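Local coordinates for protein carboxylesterase (EST-2) (Archaeoglobus fulgidus, PDB 5FRD) that probably hydrolyses carboxylic esters as an alpha/beta hydrolase and binds a coenzyme A molecule close to its active site, at residues E3-D8 with V14-G19; A48-L51 with Q56-T59; P224-S227 with L232-H235; I27-S30 with T35-V38. All coordinates share one frame; numbering follows the deposited sequence. Where two conformers were deposited one is given.

Interaction 1 of 4, residues E3-D8 with V14-G19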
loop_
_atom_site.group_PDB
_atom_site.type_symbol
_atom_site.label_atom_id
_atom_site.label_comp_id
_atom_site.label_asym_id
_atom_site.label_seq_id
_atom_site.Cartn_x
_atom_site.Cartn_y
_atom_site.Cartn_z
ATOM N N GLU A 3 4.566 2.888 18.541
ATOM C CA GLU A 3 3.422 3.267 19.355
ATOM C C GLU A 3 2.177 3.089 18.517
ATOM O O GLU A 3 2.219 3.304 17.287
ATOM C CB GLU A 3 3.494 4.745 19.787
ATOM C CG GLU A 3 2.500 5.102 20.889
ATOM C CD GLU A 3 2.210 6.585 21.101
ATOM O OE1 GLU A 3 2.860 7.455 20.500
ATOM O OE2 GLU A 3 1.295 6.852 21.911
ATOM N N ARG A 4 1.093 2.712 19.148
ATOM C CA ARG A 4 -0.219 2.678 18.517
ATOM C C ARG A 4 -0.991 3.901 18.984
ATOM O O ARG A 4 -1.025 4.206 20.185
ATOM C CB ARG A 4 -0.967 1.417 18.843
ATOM C CG ARG A 4 -2.308 1.331 18.126
ATOM C CD ARG A 4 -2.988 -0.000 18.265
ATOM N NE ARG A 4 -2.309 -1.051 17.527
ATOM C CZ ARG A 4 -2.473 -1.302 16.226
ATOM N NH1 ARG A 4 -3.234 -0.513 15.467
ATOM N NH2 ARG A 4 -1.859 -2.340 15.661
ATOM N N VAL A 5 -1.596 4.607 18.040
ATOM C CA VAL A 5 -2.395 5.808 18.347
ATOM C C VAL A 5 -3.756 5.667 17.741
ATOM O O VAL A 5 -4.003 4.812 16.882
ATOM C CB VAL A 5 -1.736 7.100 17.863
ATOM C CG1 VAL A 5 -0.400 7.303 18.555
ATOM C CG2 VAL A 5 -1.568 7.104 16.348
ATOM N N PHE A 6 -4.662 6.534 18.183
ATOM C CA PHE A 6 -6.037 6.548 17.697
ATOM C C PHE A 6 -6.429 7.976 17.411
ATOM O O PHE A 6 -6.106 8.862 18.191
ATOM C CB PHE A 6 -6.972 5.938 18.744
ATOM C CG PHE A 6 -6.709 4.479 19.000
ATOM C CD1 PHE A 6 -5.765 4.082 19.929
ATOM C CD2 PHE A 6 -7.374 3.517 18.255
ATOM C CE1 PHE A 6 -5.503 2.721 20.133
ATOM C CE2 PHE A 6 -7.117 2.161 18.472
ATOM C CZ PHE A 6 -6.183 1.789 19.395
ATOM N N ILE A 7 -7.166 8.150 16.333
ATOM C CA ILE A 7 -7.775 9.425 15.926
ATOM C C ILE A 7 -9.218 9.150 15.555
ATOM O O ILE A 7 -9.678 8.005 15.484
ATOM C CB ILE A 7 -7.026 10.070 14.732
ATOM C CG1 ILE A 7 -7.154 9.238 13.466
ATOM C CG2 ILE A 7 -5.583 10.332 15.115
ATOM C CD1 ILE A 7 -6.598 9.910 12.243
ATOM N N ASP A 8 -9.967 10.235 15.329
ATOM C CA ASP A 8 -11.359 10.135 14.900
ATOM C C ASP A 8 -11.512 10.801 13.551
ATOM O O ASP A 8 -11.059 11.930 13.369
ATOM C CB ASP A 8 -12.275 10.828 15.906
ATOM C CG ASP A 8 -13.741 10.701 15.511
ATOM O OD1 ASP A 8 -14.320 9.624 15.747
ATOM O OD2 ASP A 8 -14.286 11.669 14.925
ATOM N N VAL A 14 -10.031 5.552 13.945
ATOM C CA VAL A 14 -8.940 5.084 13.075
ATOM C C VAL A 14 -7.706 4.909 13.942
ATOM O O VAL A 14 -7.261 5.832 14.604
ATOM C CB VAL A 14 -8.673 6.051 11.920
ATOM C CG1 VAL A 14 -7.460 5.611 11.094
ATOM C CG2 VAL A 14 -9.903 6.143 11.003
ATOM N N SER A 15 -7.115 3.704 13.889
ATOM C CA SER A 15 -5.852 3.434 14.549
ATOM C C SER A 15 -4.703 3.560 13.565
ATOM O O SER A 15 -4.879 3.276 12.375
ATOM C CB SER A 15 -5.862 2.045 15.143
ATOM O OG SER A 15 -4.751 1.886 16.033
ATOM N N LEU A 16 -3.579 4.000 14.074
ATOM C CA LEU A 16 -2.324 4.033 13.307
ATOM C C LEU A 16 -1.198 3.502 14.157
ATOM O O LEU A 16 -1.210 3.623 15.372
ATOM C CB LEU A 16 -1.984 5.430 12.795
ATOM C CG LEU A 16 -3.070 6.132 11.959
ATOM C CD1 LEU A 16 -3.950 7.051 12.818
ATOM C CD2 LEU A 16 -2.474 6.944 10.838
ATOM N N LEU A 17 -0.168 2.980 13.491
ATOM C CA LEU A 17 1.108 2.706 14.135
ATOM C C LEU A 17 2.049 3.820 13.770
ATOM O O LEU A 17 2.054 4.307 12.633
ATOM C CB LEU A 17 1.691 1.371 13.693
ATOM C CG LEU A 17 0.939 0.144 14.131
ATOM C CD1 LEU A 17 1.621 -1.090 13.554
ATOM C CD2 LEU A 17 0.831 0.043 15.643
ATOM N N LYS A 18 2.906 4.224 14.694
ATOM C CA LYS A 18 3.889 5.257 14.413
ATOM C C LYS A 18 5.249 4.909 14.974
ATOM O O LYS A 18 5.375 4.314 16.031
ATOM C CB LYS A 18 3.510 6.621 14.940
ATOM C CG LYS A 18 3.344 6.663 16.433
ATOM C CD LYS A 18 2.954 8.057 16.916
ATOM C CE LYS A 18 4.152 8.976 17.048
ATOM N NZ LYS A 18 3.713 10.342 17.472
ATOM N N GLY A 19 6.251 5.241 14.189
ATOM C CA GLY A 19 7.639 5.201 14.603
ATOM C C GLY A 19 8.153 6.574 14.885
ATOM O O GLY A 19 7.381 7.457 15.292
#

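Interaction 2 of 4, residues A48-L51 with Q56-T59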
loop_
_atom_site.group_PDB
_atom_site.type_symbol
_atom_site.label_atom_id
_atom_site.label_comp_id
_atom_site.label_asym_id
_atom_site.label_seq_id
_atom_site.Cartn_x
_atom_site.Cartn_y
_atom_site.Cartn_z
ATOM N N ALA A 48 1.617 4.611 9.879
ATOM C CA ALA A 48 0.921 3.646 9.032
ATOM C C ALA A 48 -0.513 3.505 9.489
ATOM O O ALA A 48 -0.765 3.213 10.654
ATOM C CB ALA A 48 1.609 2.283 9.062
ATOM N N ILE A 49 -1.443 3.726 8.573
ATOM C CA ILE A 49 -2.855 3.627 8.910
ATOM C C ILE A 49 -3.348 2.191 9.004
ATOM O O ILE A 49 -2.927 1.338 8.226
ATOM C CB ILE A 49 -3.675 4.428 7.896
ATOM C CG1 ILE A 49 -5.123 4.615 8.360
ATOM C CG2 ILE A 49 -3.624 3.814 6.507
ATOM C CD1 ILE A 49 -5.945 5.565 7.481
ATOM N N ASP A 50 -4.269 1.902 9.924
ATOM C CA ASP A 50 -5.168 0.748 9.777
ATOM C C ASP A 50 -6.410 1.262 9.051
ATOM O O ASP A 50 -7.156 2.061 9.635
ATOM C CB ASP A 50 -5.630 0.195 11.145
ATOM C CG ASP A 50 -4.621 -0.648 11.874
ATOM O OD1 ASP A 50 -3.771 -1.305 11.244
ATOM O OD2 ASP A 50 -4.781 -0.771 13.137
ATOM N N LEU A 51 -6.616 0.948 7.784
ATOM C CA LEU A 51 -7.844 1.402 7.140
ATOM C C LEU A 51 -9.044 0.892 7.917
ATOM O O LEU A 51 -8.995 -0.189 8.514
ATOM C CB LEU A 51 -7.917 0.916 5.685
ATOM C CG LEU A 51 -6.943 1.538 4.694
ATOM C CD1 LEU A 51 -6.964 0.790 3.379
ATOM C CD2 LEU A 51 -7.182 3.023 4.487
ATOM N N GLN A 56 -7.009 -2.280 14.189
ATOM C CA GLN A 56 -7.752 -1.783 15.341
ATOM C C GLN A 56 -8.681 -0.618 15.015
ATOM O O GLN A 56 -9.187 0.062 15.919
ATOM C CB GLN A 56 -6.796 -1.420 16.462
ATOM C CG GLN A 56 -5.928 -2.582 16.860
ATOM C CD GLN A 56 -6.698 -3.639 17.615
ATOM O OE1 GLN A 56 -7.591 -3.334 18.394
ATOM N NE2 GLN A 56 -6.407 -4.892 17.314
ATOM N N SER A 57 -8.903 -0.348 13.735
ATOM C CA SER A 57 -9.852 0.653 13.318
ATOM C C SER A 57 -11.292 0.123 13.385
ATOM O O SER A 57 -11.530 -1.074 13.327
ATOM C CB SER A 57 -9.497 1.169 11.932
ATOM O OG SER A 57 -8.290 1.896 12.005
ATOM N N ASP A 58 -12.227 1.042 13.468
ATOM C CA ASP A 58 -13.636 0.690 13.423
ATOM C C ASP A 58 -14.022 0.072 12.082
ATOM O O ASP A 58 -13.388 0.274 11.031
ATOM C CB ASP A 58 -14.533 1.919 13.644
ATOM C CG ASP A 58 -14.680 2.333 15.087
ATOM O OD1 ASP A 58 -14.245 1.606 16.011
ATOM O OD2 ASP A 58 -15.238 3.450 15.280
ATOM N N THR A 59 -15.109 -0.688 12.125
ATOM C CA THR A 59 -15.773 -1.214 10.938
ATOM C C THR A 59 -16.762 -0.165 10.422
ATOM O O THR A 59 -17.476 0.471 11.202
ATOM C CB THR A 59 -16.483 -2.527 11.312
ATOM O OG1 THR A 59 -15.501 -3.519 11.640
ATOM C CG2 THR A 59 -17.370 -3.055 10.184
#

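Interaction 3 of 4, residues P224-S227 with L232-H235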
loop_
_atom_site.group_PDB
_atom_site.type_symbol
_atom_site.label_atom_id
_atom_site.label_comp_id
_atom_site.label_asym_id
_atom_site.label_seq_id
_atom_site.Cartn_x
_atom_site.Cartn_y
_atom_site.Cartn_z
ATOM N N PRO A 224 15.537 -7.643 -6.319
ATOM C CA PRO A 224 15.679 -9.081 -6.528
ATOM C C PRO A 224 15.313 -9.959 -5.337
ATOM O O PRO A 224 15.479 -9.532 -4.202
ATOM C CB PRO A 224 17.179 -9.231 -6.837
ATOM C CG PRO A 224 17.660 -7.897 -7.220
ATOM C CD PRO A 224 16.813 -6.915 -6.486
ATOM N N GLY A 225 14.833 -11.177 -5.601
ATOM C CA GLY A 225 14.535 -12.138 -4.553
ATOM C C GLY A 225 13.311 -11.851 -3.704
ATOM O O GLY A 225 13.104 -12.464 -2.657
ATOM N N ALA A 226 12.500 -10.901 -4.153
ATOM C CA ALA A 226 11.226 -10.585 -3.513
ATOM C C ALA A 226 10.118 -10.695 -4.526
ATOM O O ALA A 226 10.337 -10.550 -5.740
ATOM C CB ALA A 226 11.265 -9.191 -2.947
ATOM N N SER A 227 8.915 -10.934 -4.028
ATOM C CA SER A 227 7.720 -10.946 -4.831
ATOM C C SER A 227 6.860 -9.751 -4.403
ATOM O O SER A 227 7.398 -8.688 -4.118
ATOM C CB SER A 227 7.023 -12.302 -4.663
ATOM O OG SER A 227 5.828 -12.377 -5.421
ATOM N N LEU A 232 8.249 -6.761 3.396
ATOM C CA LEU A 232 8.442 -7.796 4.416
ATOM C C LEU A 232 9.534 -8.767 4.035
ATOM O O LEU A 232 10.221 -9.284 4.910
ATOM C CB LEU A 232 7.142 -8.595 4.605
ATOM C CG LEU A 232 5.961 -7.823 5.171
ATOM C CD1 LEU A 232 4.680 -8.634 5.051
ATOM C CD2 LEU A 232 6.228 -7.449 6.614
ATOM N N GLU A 233 9.664 -9.074 2.753
ATOM C CA GLU A 233 10.608 -10.131 2.319
ATOM C C GLU A 233 12.037 -9.638 2.211
ATOM O O GLU A 233 12.989 -10.421 2.423
ATOM C CB GLU A 233 10.199 -10.672 0.948
ATOM C CG GLU A 233 8.871 -11.401 0.831
ATOM C CD GLU A 233 8.575 -11.769 -0.625
ATOM O OE1 GLU A 233 8.072 -10.901 -1.357
ATOM O OE2 GLU A 233 8.866 -12.933 -1.027
ATOM N N LYS A 234 12.205 -8.391 1.809
ATOM C CA LYS A 234 13.504 -7.775 1.605
ATOM C C LYS A 234 13.475 -6.385 2.228
ATOM O O LYS A 234 13.707 -5.392 1.556
ATOM C CB LYS A 234 13.875 -7.698 0.126
ATOM C CG LYS A 234 14.102 -9.055 -0.523
ATOM C CD LYS A 234 15.356 -9.718 -0.029
ATOM C CE LYS A 234 15.578 -11.019 -0.794
ATOM N NZ LYS A 234 16.829 -11.674 -0.357
ATOM N N HIS A 235 13.199 -6.362 3.527
ATOM C CA HIS A 235 13.012 -5.059 4.172
ATOM C C HIS A 235 14.215 -4.161 4.201
ATOM O O HIS A 235 14.088 -2.957 4.091
ATOM C CB HIS A 235 12.400 -5.188 5.568
ATOM C CG HIS A 235 13.366 -5.581 6.645
ATOM N ND1 HIS A 235 13.515 -6.880 7.041
ATOM C CD2 HIS A 235 14.208 -4.848 7.411
ATOM C CE1 HIS A 235 14.375 -6.930 8.045
ATOM N NE2 HIS A 235 14.824 -5.716 8.274
#

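Interaction 4 of 4, residues I27-S30 with T35-V38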
loop_
_atom_site.group_PDB
_atom_site.type_symbol
_atom_site.label_atom_id
_atom_site.label_comp_id
_atom_site.label_asym_id
_atom_site.label_seq_id
_atom_site.Cartn_x
_atom_site.Cartn_y
_atom_site.Cartn_z
ATOM N N ILE A 27 0.180 3.074 3.555
ATOM C CA ILE A 27 -1.151 2.520 3.336
ATOM C C ILE A 27 -1.015 1.055 2.858
ATOM O O ILE A 27 -0.473 0.781 1.779
ATOM C CB ILE A 27 -1.978 3.309 2.294
ATOM C CG1 ILE A 27 -1.889 4.810 2.587
ATOM C CG2 ILE A 27 -3.413 2.822 2.347
ATOM C CD1 ILE A 27 -2.615 5.674 1.590
ATOM N N HIS A 28 -1.511 0.153 3.695
ATOM C CA HIS A 28 -1.445 -1.296 3.500
ATOM C C HIS A 28 -2.344 -1.825 2.398
ATOM O O HIS A 28 -3.189 -1.117 1.846
ATOM C CB HIS A 28 -1.772 -2.021 4.806
ATOM C CG HIS A 28 -3.168 -1.812 5.283
ATOM N ND1 HIS A 28 -4.251 -2.475 4.752
ATOM C CD2 HIS A 28 -3.662 -0.991 6.242
ATOM C CE1 HIS A 28 -5.351 -2.082 5.378
ATOM N NE2 HIS A 28 -5.026 -1.152 6.256
ATOM N N SER A 29 -2.192 -3.125 2.118
ATOM C CA SER A 29 -2.914 -3.839 1.087
ATOM C C SER A 29 -4.131 -4.601 1.589
ATOM O O SER A 29 -4.486 -4.559 2.775
ATOM C CB SER A 29 -1.905 -4.772 0.371
ATOM O OG SER A 29 -1.306 -5.620 1.292
ATOM N N SER A 30 -4.788 -5.307 0.675
ATOM C CA SER A 30 -5.998 -6.060 0.998
ATOM C C SER A 30 -5.765 -7.136 2.054
ATOM O O SER A 30 -4.760 -7.857 2.030
ATOM C CB SER A 30 -6.554 -6.770 -0.232
ATOM O OG SER A 30 -6.989 -5.875 -1.237
ATOM N N THR A 35 0.486 -3.250 10.518
ATOM C CA THR A 35 1.617 -4.076 10.879
ATOM C C THR A 35 2.404 -4.543 9.671
ATOM O O THR A 35 3.577 -4.916 9.793
ATOM C CB THR A 35 1.263 -5.277 11.739
ATOM O OG1 THR A 35 0.471 -6.197 11.010
ATOM C CG2 THR A 35 0.565 -4.876 13.010
ATOM N N GLN A 36 1.837 -4.458 8.462
ATOM C CA GLN A 36 2.580 -4.726 7.242
ATOM C C GLN A 36 3.855 -3.928 7.126
ATOM O O GLN A 36 4.811 -4.330 6.450
ATOM C CB GLN A 36 1.688 -4.311 6.071
ATOM C CG GLN A 36 2.179 -4.794 4.745
ATOM C CD GLN A 36 1.291 -4.308 3.703
ATOM O OE1 GLN A 36 0.076 -4.530 3.711
ATOM N NE2 GLN A 36 1.889 -3.619 2.800
ATOM N N TRP A 37 3.849 -2.741 7.753
ATOM C CA TRP A 37 4.912 -1.790 7.617
ATOM C C TRP A 37 5.855 -1.719 8.805
ATOM O O TRP A 37 6.694 -0.800 8.866
ATOM C CB TRP A 37 4.330 -0.400 7.392
ATOM C CG TRP A 37 3.454 -0.325 6.168
ATOM C CD1 TRP A 37 2.097 -0.236 6.140
ATOM C CD2 TRP A 37 3.876 -0.327 4.810
ATOM N NE1 TRP A 37 1.655 -0.146 4.871
ATOM C CE2 TRP A 37 2.725 -0.191 4.015
ATOM C CE3 TRP A 37 5.136 -0.396 4.178
ATOM C CZ2 TRP A 37 2.780 -0.143 2.639
ATOM C CZ3 TRP A 37 5.195 -0.302 2.818
ATOM C CH2 TRP A 37 4.026 -0.185 2.059
ATOM N N VAL A 38 5.786 -2.679 9.732
ATOM C CA VAL A 38 6.648 -2.607 10.928
ATOM C C VAL A 38 8.135 -2.408 10.628
ATOM O O VAL A 38 8.797 -1.658 11.315
ATOM C CB VAL A 38 6.500 -3.793 11.910
ATOM C CG1 VAL A 38 5.152 -3.723 12.607
ATOM C CG2 VAL A 38 6.754 -5.136 11.249
#

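Interaction 1 of 4, residues E3-D8 with V14-G19
The N-terminal beta hairpin of this alpha/beta hydrolase is built here: residues 3-8 run antiparallel to 14-19 at the edge of the central sheet, with 3-8 on the outermost strand and 14-18 sitting between it and strand 47-49. The two axes come within 4.7 Å, and their directions differ by 149°. E3, V5 and I7 form hydrogen-bonded pairs with K18, L16 and V14, while R4 and F6 face L17 and S15 in the non-hydrogen-bonded pairs between them.

On the face carrying V5 and I7, I7 and V14 reach helix 65-79, while L16 packs on I49; I7 CG1 lies beside V14 CB and also meets L16 CD1, 3.9 Å away. Near the open end E3 and K18 point the same way, but both are mobile and their charged ends pair only loosely; NZ of K18 bonds instead to the hydroxyl of Y47.

S15 organises the other face. The long R4 chain leaves its strand with CG anti to the backbone N, then bends at chi3 (-70°) and brings the guanidinium back over strand 14-18. CD2 of L17 sits above the centre of that flat group, and NH1 donates within its plane to S15 OG at 2.9 Å, keeping a salt bridge to D50 as well. OG also lies 3.4 Å from F6 CE2, over a face of the ring near its rim. The same hydroxyl donates to V5 O at 3.1 Å, reaching that carbonyl from the opposite face of its plane to L16 N.

Interaction 2 of 4, residues A48-L51 with Q56-T59
The backbones of 48-51 and 56-59 come closest at D50 and S57, whose CA atoms are 5.9 Å apart; the first segment is leaving strand 47-49 and the second belongs to the loop that leads on to helix 65-79. Two hydrogen bonds close the short turn of chain between them, each joining a side chain of one segment to the backbone of the other.

S57 aims its side chain at D50, and its OG donates to D50 O over a short 2.6 Å. It comes from above the carbonyl plane, and the approach also presses OG against D50 CB at 3.3 Å. In return, D50 sends its carboxylate back along the loop: OD2 takes the N-H of Q56 at 2.9 Å in a nearly straight bond (172°), though the nitrogen stands well above the carboxylate plane, 57° out of it. CB of S57 rests near L51 O, 3.7 Å away.

Further partners fix both groups. The carboxylate receives A34 N on OD1 and the guanidinium of R4 on OD2, while S57 OG accepts from S15 N. A buried carboxylate gripped by two backbone N-H groups and an arginine is probably held ionised, pinning this loop to the hairpin strands.

Interaction 3 of 4, residues P224-S227 with L232-H235
The loop 224-227 runs past the end of helix 230-233, nearest at A226 and E233, whose CA atoms lie 5.9 Å apart. E233 ends that helix and K234 forms the bend after it, at the N-cap position of the next helix, 235-249.

E233 makes the polar link. Its chain, extended as far as CD, carries the carboxylate over to the loop, where OE1 accepts the backbone N-H of S227 at 2.8 Å. The nitrogen arrives on the syn side of the carboxylate, 31° out of its plane, and the bond is somewhat bent at the hydrogen (154°). OE1 also lies 3.7 Å from S227 CB and 4.0 Å from A226 CB, and so is tucked against the loop. The other oxygen, OE2, takes A145 N, so the carboxylate ties together three separate parts of the chain.

K234 contributes its aliphatic length. A bend at chi2 (-70°) folds the chain along the loop: CG packs on A226 CB at 3.7 Å, and further out CE reaches 3.4 Å from G225 O and 3.7 Å from P224 O. G225 takes a positive phi where the loop turns beneath CE.

S227 is anchored weakly through OG to E199 O, while A226 is backbone-bonded to E199. The segment 224-227 follows strand 218-223, the last of the sheet, and leads directly into H228, probably the histidine of a Ser-His-Asp triad with S89 and D200; this is the usual place for the histidine loop of an alpha/beta hydrolase.

Interaction 4 of 4, residues I27-S30 with T35-V38
The loop between strand 24-27 and helix 38-43 folds back on itself here, Q36 and W37 closing over I27, H28 and S29 deep in the core of the alpha/beta hydrolase domain. Q36 does most of the bonding. With CG anti to the backbone N (chi1 -167°) and the rest of the chain extended, its amide is carried straight to the S29 backbone. OE1 accepts S29 N at 3.1 Å, a nearly straight bond (172°) lying in the carbonyl plane and on a lone pair. S29 OG lies 3.0 Å from the same oxygen and has a weak partner in H88 ND1 as well; S32 OG also bonds to OE1. OE1 lies 3.3 Å from H28 CB too.

NE2 of Q36 lies over one face of the W37 indole, offset toward the rim, while the edge of that ring is turned to the strand end. In its plane CZ2 meets I27 O at 3.5 Å; NE1 faces H28 N at 3.4 Å, and since both are donors no bond joins them.

H28 turns its own ring away from Q36. ND1 donates to S29 O at 2.9 Å within the ring plane, and NE2 receives L51 N, which places the ring proton on ND1. Such a tightly tied loop after this parallel strand is where alpha/beta hydrolases commonly build their oxyanion hole, though no such role is established for these residues.

How the interactions relate
Interactions 1, 2 and 4 form a connected group, while interaction 3 approaches from the far end of the sheet. Hairpin 3-8/14-19 and interaction 2 are centred 8 Å apart and join through neighbouring strands, L17 O lying 2.8 Å from A48 N in a probable hydrogen bond. Interaction 2 passes the link inward: L51 N sits 3.0 Å from H28 NE2 in interaction 4, and A48 CB packs on W37 CD1. Interaction 3 meets interaction 4 where L232 CD2 touches Q36 O at 3.4 Å. Those two loops come nearest the ligand, with the S29 side chain about 8 Å and that of S227 about 11 Å from the bound coenzyme A; both touch residues of the probable Ser-His-Asp triad.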